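Local coordinates for protein methanogen homoaconitase large subunit (Methanocaldococcus jannaschii, PDB 4KP2) that forms, with a small partner subunit, a hydro-lyase that interconverts homocitrate, cis-homoaconitate and homoisocitrate by means of an iron-sulfur cluster, at residues 294-299 against 417-422; 120-124 against 138-144; 331-335 against 365-371; 197-202 against 300-304. All blocks are in the same frame, centred on the assembly; numbering follows the deposited sequence.

Contact 1. Residues 294-299 against 417-422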
loop_
_atom_site.group_PDB
_atom_site.type_symbol
_atom_site.label_atom_id
_atom_site.label_comp_id
_atom_site.label_asym_id
_atom_site.label_seq_id
_atom_site.Cartn_x
_atom_site.Cartn_y
_atom_site.Cartn_z
ATOM N N GLN A 294 17.274 -12.477 19.352
ATOM C CA GLN A 294 17.389 -11.118 19.872
ATOM C C GLN A 294 16.222 -10.204 19.491
ATOM O O GLN A 294 15.853 -10.104 18.320
ATOM C CB GLN A 294 18.711 -10.499 19.414
ATOM C CG GLN A 294 19.936 -11.352 19.718
ATOM C CD GLN A 294 20.174 -11.539 21.204
ATOM O OE1 GLN A 294 20.610 -10.618 21.897
ATOM N NE2 GLN A 294 19.890 -12.736 21.701
ATOM N N VAL A 295 15.651 -9.542 20.494
ATOM C CA VAL A 295 14.604 -8.545 20.288
ATOM C C VAL A 295 14.935 -7.232 21.004
ATOM O O VAL A 295 15.038 -7.196 22.231
ATOM C CB VAL A 295 13.240 -9.049 20.793
ATOM C CG1 VAL A 295 12.206 -7.932 20.736
ATOM C CG2 VAL A 295 12.784 -10.253 19.983
ATOM N N ALA A 296 15.092 -6.158 20.235
ATOM C CA ALA A 296 15.440 -4.855 20.798
ATOM C C ALA A 296 14.227 -4.137 21.388
ATOM O O ALA A 296 13.184 -4.033 20.744
ATOM C CB ALA A 296 16.114 -3.984 19.749
ATOM N N VAL A 297 14.381 -3.636 22.610
ATOM C CA VAL A 297 13.294 -2.965 23.315
ATOM C C VAL A 297 13.418 -1.441 23.210
ATOM O O VAL A 297 14.512 -0.924 22.975
ATOM C CB VAL A 297 13.247 -3.394 24.800
ATOM C CG1 VAL A 297 13.209 -4.911 24.910
ATOM C CG2 VAL A 297 14.435 -2.828 25.564
ATOM N N PRO A 298 12.291 -0.722 23.367
ATOM C CA PRO A 298 12.278 0.747 23.343
ATOM C C PRO A 298 13.262 1.361 24.337
ATOM O O PRO A 298 13.494 0.777 25.396
ATOM C CB PRO A 298 10.845 1.081 23.763
ATOM C CG PRO A 298 10.049 -0.066 23.288
ATOM C CD PRO A 298 10.926 -1.275 23.444
ATOM N N HIS A 299 13.828 2.521 24.005
ATOM C CA HIS A 299 13.539 3.207 22.748
ATOM C C HIS A 299 14.801 3.399 21.915
ATOM O O HIS A 299 14.956 4.413 21.238
ATOM C CB HIS A 299 12.898 4.570 23.016
ATOM C CG HIS A 299 11.584 4.494 23.728
ATOM N ND1 HIS A 299 10.380 4.426 23.062
ATOM C CD2 HIS A 299 11.285 4.480 25.049
ATOM C CE1 HIS A 299 9.395 4.371 23.942
ATOM N NE2 HIS A 299 9.917 4.403 25.154
ATOM N N SER A 417 4.075 5.972 21.785
ATOM C CA SER A 417 3.976 4.657 21.164
ATOM C C SER A 417 5.268 3.874 21.376
ATOM O O SER A 417 6.292 4.444 21.757
ATOM C CB SER A 417 3.672 4.786 19.672
ATOM O OG SER A 417 4.646 5.580 19.017
ATOM N N TYR A 418 5.220 2.570 21.128
ATOM C CA TYR A 418 6.365 1.708 21.394
ATOM C C TYR A 418 6.737 0.845 20.193
ATOM O O TYR A 418 5.869 0.385 19.450
ATOM C CB TYR A 418 6.093 0.824 22.611
ATOM C CG TYR A 418 5.719 1.604 23.850
ATOM C CD1 TYR A 418 6.696 2.082 24.714
ATOM C CD2 TYR A 418 4.389 1.866 24.155
ATOM C CE1 TYR A 418 6.357 2.796 25.848
ATOM C CE2 TYR A 418 4.041 2.577 25.285
ATOM C CZ TYR A 418 5.029 3.040 26.128
ATOM O OH TYR A 418 4.683 3.750 27.254
ATOM N N ILE A 419 8.037 0.631 20.016
ATOM C CA ILE A 419 8.551 -0.160 18.903
ATOM C C ILE A 419 9.513 -1.235 19.400
ATOM O O ILE A 419 10.337 -0.982 20.275
ATOM C CB ILE A 419 9.285 0.727 17.877
ATOM C CG1 ILE A 419 8.373 1.854 17.392
ATOM C CG2 ILE A 419 9.783 -0.099 16.697
ATOM C CD1 ILE A 419 9.036 2.784 16.406
ATOM N N TYR A 420 9.397 -2.436 18.845
ATOM C CA TYR A 420 10.335 -3.512 19.141
ATOM C C TYR A 420 10.962 -4.018 17.846
ATOM O O TYR A 420 10.279 -4.157 16.830
ATOM C CB TYR A 420 9.634 -4.659 19.870
ATOM C CG TYR A 420 9.268 -4.360 21.306
ATOM C CD1 TYR A 420 8.184 -3.549 21.614
ATOM C CD2 TYR A 420 9.999 -4.902 22.356
ATOM C CE1 TYR A 420 7.843 -3.278 22.925
ATOM C CE2 TYR A 420 9.664 -4.636 23.672
ATOM C CZ TYR A 420 8.585 -3.823 23.949
ATOM O OH TYR A 420 8.245 -3.553 25.255
ATOM N N LEU A 421 12.262 -4.287 17.883
ATOM C CA LEU A 421 12.980 -4.748 16.699
ATOM C C LEU A 421 13.327 -6.229 16.803
ATOM O O LEU A 421 13.823 -6.683 17.833
ATOM C CB LEU A 421 14.257 -3.931 16.497
ATOM C CG LEU A 421 14.084 -2.422 16.326
ATOM C CD1 LEU A 421 15.437 -1.746 16.193
ATOM C CD2 LEU A 421 13.212 -2.123 15.119
ATOM N N ALA A 422 13.073 -6.974 15.732
ATOM C CA ALA A 422 13.351 -8.405 15.716
ATOM C C ALA A 422 13.525 -8.941 14.297
ATOM O O ALA A 422 13.556 -8.179 13.330
ATOM C CB ALA A 422 12.250 -9.168 16.438
#
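Ala296 and Leu421 make a single antiparallel bridge, a hydrogen-bonded pair, that fastens the short strand 294-296 to strand 418-421, an edge strand of a parallel five-stranded sheet. Ala296 N donates to Leu421 O at 2.8 Å, and Leu421 N donates in turn to Ala296 O at 3.0 Å. On one face the methyl of Ala296 meets Leu421 with their CB atoms 3.7 Å apart.

Beyond the bridge side chains take over. Pro298 crosses Tyr420 obliquely and sets its CD over the ring in a CH-pi contact, 3.5 Å from the centroid and 14° off the ring normal. Val295 CG1 comes to the edge of the same ring, while Val297 CG1 reaches Tyr420 CE2 at 3.8 Å. Tyr420 is thus bordered by three residues of the incoming segment, and Ile399 and Leu401 of the neighbouring strand 399-402 also touch it. Val295 also touches Ile307 and Val310 of helix 307-310.

A cis peptide joins Pro298 to His299, whose ring meets that of Tyr418 rim to rim, the planes inclined by 32°. Its edge also faces Ser417 O, which lies in the ring plane 3.8 Å from His299 CE1.

Contact 2. Residues 120-124 against 138-144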
loop_
_atom_site.group_PDB
_atom_site.type_symbol
_atom_site.label_atom_id
_atom_site.label_comp_id
_atom_site.label_asym_id
_atom_site.label_seq_id
_atom_site.Cartn_x
_atom_site.Cartn_y
_atom_site.Cartn_z
ATOM N N HIS A 120 18.253 1.540 -1.380
ATOM C CA HIS A 120 19.433 0.734 -1.093
ATOM C C HIS A 120 19.332 -0.652 -1.717
ATOM O O HIS A 120 20.335 -1.224 -2.143
ATOM C CB HIS A 120 19.648 0.616 0.416
ATOM C CG HIS A 120 19.906 1.928 1.091
ATOM N ND1 HIS A 120 20.633 2.935 0.500
ATOM C CD2 HIS A 120 19.525 2.394 2.303
ATOM C CE1 HIS A 120 20.694 3.971 1.321
ATOM N NE2 HIS A 120 20.031 3.668 2.421
ATOM N N GLN A 121 18.118 -1.191 -1.766
ATOM C CA GLN A 121 17.894 -2.507 -2.351
ATOM C C GLN A 121 18.104 -2.471 -3.861
ATOM O O GLN A 121 18.717 -3.372 -4.431
ATOM C CB GLN A 121 16.489 -3.012 -2.021
ATOM C CG GLN A 121 16.210 -4.422 -2.515
ATOM C CD GLN A 121 17.091 -5.462 -1.851
ATOM O OE1 GLN A 121 17.524 -5.292 -0.710
ATOM N NE2 GLN A 121 17.364 -6.549 -2.565
ATOM N N ILE A 122 17.588 -1.426 -4.501
ATOM C CA ILE A 122 17.778 -1.226 -5.933
ATOM C C ILE A 122 19.258 -1.048 -6.248
ATOM O O ILE A 122 19.778 -1.611 -7.215
ATOM C CB ILE A 122 17.003 0.008 -6.435
ATOM C CG1 ILE A 122 15.497 -0.229 -6.332
ATOM C CG2 ILE A 122 17.384 0.342 -7.870
ATOM C CD1 ILE A 122 14.665 0.949 -6.781
ATOM N N LEU A 123 19.934 -0.269 -5.409
ATOM C CA LEU A 123 21.351 0.019 -5.586
ATOM C C LEU A 123 22.182 -1.256 -5.478
ATOM O O LEU A 123 23.199 -1.407 -6.156
ATOM C CB LEU A 123 21.813 1.037 -4.542
ATOM C CG LEU A 123 22.701 2.183 -5.024
ATOM C CD1 LEU A 123 22.018 2.937 -6.151
ATOM C CD2 LEU A 123 23.020 3.122 -3.872
ATOM N N ALA A 124 21.740 -2.172 -4.624
ATOM C CA ALA A 124 22.433 -3.438 -4.427
ATOM C C ALA A 124 22.104 -4.429 -5.536
ATOM O O ALA A 124 22.861 -5.366 -5.790
ATOM C CB ALA A 124 22.079 -4.028 -3.071
ATOM N N ASP A 138 21.078 9.306 2.397
ATOM C CA ASP A 138 20.328 8.466 3.317
ATOM C C ASP A 138 21.251 8.018 4.442
ATOM O O ASP A 138 22.425 7.726 4.213
ATOM C CB ASP A 138 19.760 7.250 2.584
ATOM C CG ASP A 138 18.795 6.452 3.436
ATOM O OD1 ASP A 138 19.251 5.540 4.155
ATOM O OD2 ASP A 138 17.579 6.735 3.380
ATOM N N SER A 139 20.718 7.960 5.658
ATOM C CA SER A 139 21.521 7.621 6.830
ATOM C C SER A 139 21.900 6.142 6.885
ATOM O O SER A 139 22.601 5.712 7.802
ATOM C CB SER A 139 20.794 8.031 8.114
ATOM O OG SER A 139 19.527 7.404 8.203
ATOM N N HIS A 140 21.442 5.370 5.904
ATOM C CA HIS A 140 21.751 3.945 5.850
ATOM C C HIS A 140 22.397 3.545 4.528
ATOM O O HIS A 140 22.142 2.459 4.005
ATOM C CB HIS A 140 20.495 3.109 6.099
ATOM C CG HIS A 140 19.931 3.266 7.475
ATOM N ND1 HIS A 140 19.064 4.284 7.815
ATOM C CD2 HIS A 140 20.114 2.539 8.602
ATOM C CE1 HIS A 140 18.736 4.173 9.087
ATOM N NE2 HIS A 140 19.359 3.123 9.591
ATOM N N THR A 141 23.237 4.425 3.996
ATOM C CA THR A 141 23.994 4.130 2.787
ATOM C C THR A 141 25.116 3.149 3.125
ATOM O O THR A 141 25.691 2.510 2.244
ATOM C CB THR A 141 24.577 5.417 2.168
ATOM O OG1 THR A 141 23.553 6.416 2.097
ATOM C CG2 THR A 141 25.118 5.156 0.769
ATOM N N CYS A 142 25.400 3.016 4.418
ATOM C CA CYS A 142 26.431 2.106 4.909
ATOM C C CYS A 142 26.128 0.641 4.589
ATOM O O CYS A 142 26.995 -0.222 4.723
ATOM C CB CYS A 142 26.612 2.281 6.418
ATOM S SG CYS A 142 25.085 2.106 7.376
ATOM N N THR A 143 24.894 0.374 4.170
ATOM C CA THR A 143 24.460 -0.970 3.803
ATOM C C THR A 143 25.319 -1.556 2.685
ATOM O O THR A 143 25.586 -2.758 2.655
ATOM C CB THR A 143 22.982 -0.962 3.351
ATOM O OG1 THR A 143 22.172 -0.357 4.365
ATOM C CG2 THR A 143 22.485 -2.376 3.085
ATOM N N HIS A 144 25.768 -0.692 1.779
ATOM C CA HIS A 144 26.504 -1.120 0.593
ATOM C C HIS A 144 27.970 -1.423 0.880
ATOM O O HIS A 144 28.779 -1.546 -0.040
ATOM C CB HIS A 144 26.388 -0.060 -0.502
ATOM C CG HIS A 144 24.985 0.408 -0.733
ATOM N ND1 HIS A 144 24.030 -0.379 -1.340
ATOM C CD2 HIS A 144 24.375 1.576 -0.431
ATOM C CE1 HIS A 144 22.892 0.288 -1.405
ATOM N NE2 HIS A 144 23.072 1.477 -0.861
#
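His120 and Asp138 are joined by a His-carboxylate hydrogen bond, and the same carboxylate closes an Asx turn at the start of the loop that follows strand 133-136. His120, on helix 119-126, has the most surface buried here. It points its ring into the loop with CG anti to the carbonyl carbon (chi1 -62°), and NE2 donates to Asp138 OD1 at 2.7 Å, with the acceptor close to the imidazole plane. Relative to the carboxylate, however, the donor stands well above the plane, 65° out of it. His140 N reaches OD1 from the opposite face, at 2.8 Å, so one oxygen is gripped by two donors and its orientation is fixed. His140 O lies over a face of the His120 ring and in turn accepts a hydrogen bond from Thr143 OG1.

His144, second in buried surface, crosses His120 at about a right angle. The bond from His120 ND1 to His144 NE2 is weak, 3.2 Å long and bent to 121°. Leu123 likewise crosses His144 at about a right angle, its CB 3.4 Å from His144 CE1.

The setting is close to the cluster site: His120 touches Cys323, a predicted ligand of the [4Fe-4S] cluster, and His140 NE2 is held by Glu234. At the helix itself, His120 O sits in the plane of the His144 ring, 3.1 Å from His144 CE1.

Contact 3. Residues 331-335 against 365-371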
loop_
_atom_site.group_PDB
_atom_site.type_symbol
_atom_site.label_atom_id
_atom_site.label_comp_id
_atom_site.label_asym_id
_atom_site.label_seq_id
_atom_site.Cartn_x
_atom_site.Cartn_y
_atom_site.Cartn_z
ATOM N N LEU A 331 11.182 -12.870 3.559
ATOM C CA LEU A 331 9.764 -13.113 3.318
ATOM C C LEU A 331 9.427 -14.597 3.407
ATOM O O LEU A 331 8.460 -14.984 4.064
ATOM C CB LEU A 331 9.349 -12.565 1.951
ATOM C CG LEU A 331 9.456 -11.052 1.755
ATOM C CD1 LEU A 331 9.041 -10.668 0.344
ATOM C CD2 LEU A 331 8.608 -10.322 2.782
ATOM N N ARG A 332 10.230 -15.421 2.742
ATOM C CA ARG A 332 10.014 -16.864 2.725
ATOM C C ARG A 332 10.116 -17.468 4.123
ATOM O O ARG A 332 9.388 -18.403 4.461
ATOM C CB ARG A 332 10.999 -17.537 1.764
ATOM C CG ARG A 332 11.011 -19.055 1.822
ATOM C CD ARG A 332 11.479 -19.648 0.504
ATOM N NE ARG A 332 12.598 -18.905 -0.067
ATOM C CZ ARG A 332 13.140 -19.167 -1.252
ATOM N NH1 ARG A 332 12.667 -20.158 -1.995
ATOM N NH2 ARG A 332 14.156 -18.438 -1.696
ATOM N N GLU A 333 11.016 -16.923 4.935
ATOM C CA GLU A 333 11.173 -17.365 6.315
ATOM C C GLU A 333 9.939 -17.015 7.138
ATOM O O GLU A 333 9.463 -17.820 7.940
ATOM C CB GLU A 333 12.417 -16.729 6.941
ATOM C CG GLU A 333 12.596 -17.013 8.428
ATOM C CD GLU A 333 13.046 -18.435 8.712
ATOM O OE1 GLU A 333 13.370 -19.166 7.753
ATOM O OE2 GLU A 333 13.078 -18.819 9.901
ATOM N N ALA A 334 9.423 -15.808 6.933
ATOM C CA ALA A 334 8.246 -15.344 7.654
ATOM C C ALA A 334 6.994 -16.077 7.187
ATOM O O ALA A 334 6.107 -16.381 7.986
ATOM C CB ALA A 334 8.078 -13.843 7.483
ATOM N N ALA A 335 6.929 -16.355 5.888
ATOM C CA ALA A 335 5.794 -17.064 5.308
ATOM C C ALA A 335 5.747 -18.503 5.805
ATOM O O ALA A 335 4.682 -19.114 5.861
ATOM C CB ALA A 335 5.865 -17.027 3.793
ATOM N N GLU A 365 6.249 -17.489 -6.406
ATOM C CA GLU A 365 6.541 -18.523 -5.425
ATOM C C GLU A 365 5.348 -18.711 -4.490
ATOM O O GLU A 365 5.321 -19.629 -3.672
ATOM C CB GLU A 365 7.799 -18.155 -4.638
ATOM C CG GLU A 365 8.431 -19.313 -3.884
ATOM C CD GLU A 365 9.841 -19.003 -3.424
ATOM O OE1 GLU A 365 10.455 -18.063 -3.975
ATOM O OE2 GLU A 365 10.336 -19.699 -2.513
ATOM N N GLY A 366 4.359 -17.832 -4.624
ATOM C CA GLY A 366 3.143 -17.922 -3.837
ATOM C C GLY A 366 3.330 -17.475 -2.400
ATOM O O GLY A 366 2.549 -17.837 -1.522
ATOM N N ILE A 367 4.371 -16.684 -2.162
ATOM C CA ILE A 367 4.670 -16.191 -0.822
ATOM C C ILE A 367 3.699 -15.087 -0.407
ATOM O O ILE A 367 3.269 -15.024 0.745
ATOM C CB ILE A 367 6.122 -15.683 -0.726
ATOM C CG1 ILE A 367 7.096 -16.810 -1.078
ATOM C CG2 ILE A 367 6.418 -15.146 0.664
ATOM C CD1 ILE A 367 8.547 -16.437 -0.904
ATOM N N ILE A 368 3.352 -14.224 -1.357
ATOM C CA ILE A 368 2.402 -13.144 -1.107
ATOM C C ILE A 368 1.026 -13.700 -0.744
ATOM O O ILE A 368 0.357 -13.191 0.159
ATOM C CB ILE A 368 2.291 -12.190 -2.319
ATOM C CG1 ILE A 368 3.349 -11.089 -2.232
ATOM C CG2 ILE A 368 0.914 -11.551 -2.394
ATOM C CD1 ILE A 368 4.749 -11.554 -2.528
ATOM N N ASP A 369 0.624 -14.759 -1.444
ATOM C CA ASP A 369 -0.660 -15.410 -1.203
ATOM C C ASP A 369 -0.807 -15.821 0.258
ATOM O O ASP A 369 -1.856 -15.614 0.867
ATOM C CB ASP A 369 -0.822 -16.636 -2.105
ATOM C CG ASP A 369 -0.746 -16.288 -3.577
ATOM O OD1 ASP A 369 0.025 -15.372 -3.932
ATOM O OD2 ASP A 369 -1.458 -16.932 -4.378
ATOM N N ILE A 370 0.254 -16.393 0.814
ATOM C CA ILE A 370 0.264 -16.813 2.211
ATOM C C ILE A 370 0.067 -15.621 3.145
ATOM O O ILE A 370 -0.626 -15.721 4.158
ATOM C CB ILE A 370 1.579 -17.533 2.565
ATOM C CG1 ILE A 370 1.812 -18.710 1.617
ATOM C CG2 ILE A 370 1.561 -18.006 4.010
ATOM C CD1 ILE A 370 3.093 -19.460 1.879
ATOM N N PHE A 371 0.681 -14.496 2.796
ATOM C CA PHE A 371 0.542 -13.272 3.576
ATOM C C PHE A 371 -0.896 -12.768 3.557
ATOM O O PHE A 371 -1.473 -12.471 4.603
ATOM C CB PHE A 371 1.480 -12.185 3.045
ATOM C CG PHE A 371 2.932 -12.452 3.313
ATOM C CD1 PHE A 371 3.333 -13.041 4.501
ATOM C CD2 PHE A 371 3.895 -12.117 2.377
ATOM C CE1 PHE A 371 4.668 -13.288 4.753
ATOM C CE2 PHE A 371 5.233 -12.361 2.622
ATOM C CZ PHE A 371 5.621 -12.948 3.810
#
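Leu331, Ala335 and Phe371 carry the apolar part of this helix-to-helix contact. The Phe371 ring, its CG anti to the carbonyl carbon, reaches across to helix 328-338 and touches it with CE1, CE2 and CZ: Phe371 CE2 lies 3.9 Å from Leu331 CD2, and Phe371 CE1 lies 4.0 Å from Ala335 CB. Leu331 and Phe371 cross at about a right angle. Ile367 and Ile370 complete the patch. The branch methyl of Ile367 does the closest touching, Ile367 CG2 coming within 3.7 Å of Ala335 CB, while its CD1 lies against Arg332 CB. Ile370, nearly one turn on from Ile367, brings CD1 to Ala335 CB and CG2 to Ala335 O. The small Ala335 side chain lets three larger groups converge on one methyl.

The charged interaction lies at the more exposed end. Arg332 and Glu365 form a salt bridge through NH1 and OE2, although the modelled separation is implausibly short and its exact value is doubtful. The two groups are not coplanar: guanidinium and carboxylate planes stand 70° apart, and Glu365 OE1 lies over one face of the guanidinium. Arg332 bends at chi3, 41°, to bring its head to the glutamate.

In the backbone, Gly366 has positive phi, closing a Schellman motif and serving as N-cap of helix 367-374.

The short helical segments run at 43° to each other, their axes 9.7 Å apart at closest approach. Helix 328-338 belongs to the beta-alpha-beta crossover between parallel strands 317-320 and 348-351. Leu331 and Phe371 both touch Val351 of strand 348-351, Leu331 also meets Val358 of helix 356-363, and Ile368 packs against Leu363 of the second subunit.

Contact 4. Residues 197-202 against 300-304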
loop_
_atom_site.group_PDB
_atom_site.type_symbol
_atom_site.label_atom_id
_atom_site.label_comp_id
_atom_site.label_asym_id
_atom_site.label_seq_id
_atom_site.Cartn_x
_atom_site.Cartn_y
_atom_site.Cartn_z
ATOM N N CYS A 197 25.285 -4.718 18.352
ATOM C CA CYS A 197 24.944 -3.368 18.788
ATOM C C CYS A 197 24.992 -3.188 20.307
ATOM O O CYS A 197 24.935 -2.062 20.800
ATOM C CB CYS A 197 23.567 -2.962 18.251
ATOM S SG CYS A 197 23.438 -2.889 16.445
ATOM N N LYS A 198 25.095 -4.289 21.046
ATOM C CA LYS A 198 25.132 -4.218 22.505
ATOM C C LYS A 198 26.557 -4.169 23.024
ATOM O O LYS A 198 26.889 -3.345 23.876
ATOM C CB LYS A 198 24.415 -5.413 23.130
ATOM C CG LYS A 198 23.033 -5.649 22.589
ATOM C CD LYS A 198 22.224 -4.366 22.530
ATOM C CE LYS A 198 21.810 -4.071 21.096
ATOM N NZ LYS A 198 20.353 -3.806 20.940
ATOM N N GLU A 199 27.390 -5.067 22.510
ATOM C CA GLU A 199 28.791 -5.125 22.898
ATOM C C GLU A 199 29.475 -3.811 22.549
ATOM O O GLU A 199 30.398 -3.376 23.235
ATOM C CB GLU A 199 29.494 -6.284 22.190
ATOM C CG GLU A 199 30.305 -7.179 23.113
ATOM C CD GLU A 199 29.434 -8.086 23.962
ATOM O OE1 GLU A 199 28.243 -8.252 23.625
ATOM O OE2 GLU A 199 29.941 -8.633 24.964
ATOM N N ILE A 200 29.004 -3.180 21.479
ATOM C CA ILE A 200 29.562 -1.916 21.020
ATOM C C ILE A 200 28.813 -0.723 21.605
ATOM O O ILE A 200 29.412 0.150 22.234
ATOM C CB ILE A 200 29.539 -1.824 19.485
ATOM C CG1 ILE A 200 30.388 -2.940 18.875
ATOM C CG2 ILE A 200 30.033 -0.463 19.028
ATOM C CD1 ILE A 200 30.501 -2.869 17.368
ATOM N N GLY A 201 27.501 -0.692 21.397
ATOM C CA GLY A 201 26.680 0.405 21.878
ATOM C C GLY A 201 26.160 1.259 20.739
ATOM O O GLY A 201 26.634 1.153 19.610
ATOM N N ARG A 202 25.184 2.111 21.036
ATOM C CA ARG A 202 24.587 2.972 20.020
ATOM C C ARG A 202 25.503 4.137 19.657
ATOM O O ARG A 202 25.247 4.862 18.697
ATOM C CB ARG A 202 23.229 3.501 20.485
ATOM C CG ARG A 202 23.272 4.278 21.791
ATOM C CD ARG A 202 21.924 4.916 22.095
ATOM N NE ARG A 202 21.847 5.419 23.463
ATOM C CZ ARG A 202 21.183 4.815 24.444
ATOM N NH1 ARG A 202 21.168 5.339 25.660
ATOM N NH2 ARG A 202 20.527 3.688 24.210
ATOM N N HIS A 300 15.703 2.425 21.974
ATOM C CA HIS A 300 16.964 2.520 21.248
ATOM C C HIS A 300 17.401 1.161 20.712
ATOM O O HIS A 300 17.124 0.130 21.326
ATOM C CB HIS A 300 18.054 3.107 22.145
ATOM C CG HIS A 300 17.756 4.490 22.638
ATOM N ND1 HIS A 300 17.040 4.730 23.790
ATOM C CD2 HIS A 300 18.075 5.704 22.132
ATOM C CE1 HIS A 300 16.932 6.035 23.975
ATOM N NE2 HIS A 300 17.551 6.648 22.983
ATOM N N PRO A 301 18.088 1.158 19.558
ATOM C CA PRO A 301 18.577 -0.079 18.938
ATOM C C PRO A 301 19.618 -0.798 19.791
ATOM O O PRO A 301 19.897 -1.970 19.538
ATOM C CB PRO A 301 19.224 0.413 17.638
ATOM C CG PRO A 301 18.577 1.722 17.359
ATOM C CD PRO A 301 18.333 2.333 18.703
ATOM N N ASP A 302 20.187 -0.114 20.780
ATOM C CA ASP A 302 21.194 -0.737 21.637
ATOM C C ASP A 302 20.596 -1.344 22.911
ATOM O O ASP A 302 21.246 -1.381 23.957
ATOM C CB ASP A 302 22.335 0.234 21.964
ATOM C CG ASP A 302 21.933 1.301 22.959
ATOM O OD1 ASP A 302 20.755 1.715 22.950
ATOM O OD2 ASP A 302 22.800 1.725 23.756
ATOM N N ASN A 303 19.365 -1.838 22.809
ATOM C CA ASN A 303 18.686 -2.443 23.951
ATOM C C ASN A 303 17.967 -3.753 23.637
ATOM O O ASN A 303 16.742 -3.777 23.538
ATOM C CB ASN A 303 17.682 -1.458 24.553
ATOM C CG ASN A 303 18.345 -0.356 25.353
ATOM O OD1 ASN A 303 19.400 -0.557 25.954
ATOM N ND2 ASN A 303 17.724 0.818 25.372
ATOM N N VAL A 304 18.713 -4.843 23.487
ATOM C CA VAL A 304 18.075 -6.152 23.356
ATOM C C VAL A 304 18.344 -7.085 24.534
ATOM O O VAL A 304 19.491 -7.376 24.875
ATOM C CB VAL A 304 18.435 -6.885 22.042
ATOM C CG1 VAL A 304 19.907 -6.872 21.804
ATOM C CG2 VAL A 304 17.985 -8.316 22.120
#
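Arg202 has its guanidinium sandwiched between two residues of the turn. Asp302 OD2 lies over one face; over the opposite face comes the His300 ring, with His300 CD2 3.6 Å above the plane and offset toward the rim. Arg202 CZ likewise lies over a face of the imidazole, near its rim. The guanidinium and carboxylate planes are 72° apart, so the two groups are far from coplanar. Arg202 NH2 and Asp302 OD1 are nevertheless joined as a salt bridge, modelled too short for its length to be trusted. Both side chains start from the position between backbone N and carbonyl carbon (Arg202 chi1 58°, Asp302 chi1 74°), and Arg202 then runs extended from CG to NE, passing Asp302 at a slant, with Arg202 CG 3.3 Å from Asp302 OD2. Arg202 and His300 also touch a crystal neighbour, which may influence their pose.

Lys198 approaches from the helix with a chain bent at three torsions. Its NZ is directed at Pro301 O, but this bond too is too short in the model to be reliable. Further back along the chain, Lys198 CG packs against Val304 CG1 at 3.4 Å. Nearer the backbone, Cys197 O faces Asp302 CB at 3.7 Å, and Gly201, with positive phi, leads the chain out of the helix toward Arg202.

His300 to Asn303 form a type I beta turn, weakly bonded from Asn303 N to His300 O, within the connection of the antiparallel hairpin 294-296 and 304-306. The contact docks that hairpin connection on the C-terminal end of helix 189-200.

Contacts 1 and 4 share a hairpin and touch: Val297 N lies 2.5 Å from Asn303 O, a probable hydrogen bond, and Val304 packs beside Val295 and Ala296. Their centres are 11 Å apart, and the hairpin is joined both to the edge strand 418-421 and to the end of helix 189-200. Contact 2 stands apart, its centre about 22 Å from that of contact 1, and is the one nearest the predicted cluster site; the side chains of His120 and Cys323 are about 4 Å apart. In contact 1, those of Ile419 and Cys386 are about 9 Å apart. Contact 3 is remote, its centre about 24 Å from those of contacts 1 and 2, in the same sheet-and-helix unit as strand 418-421.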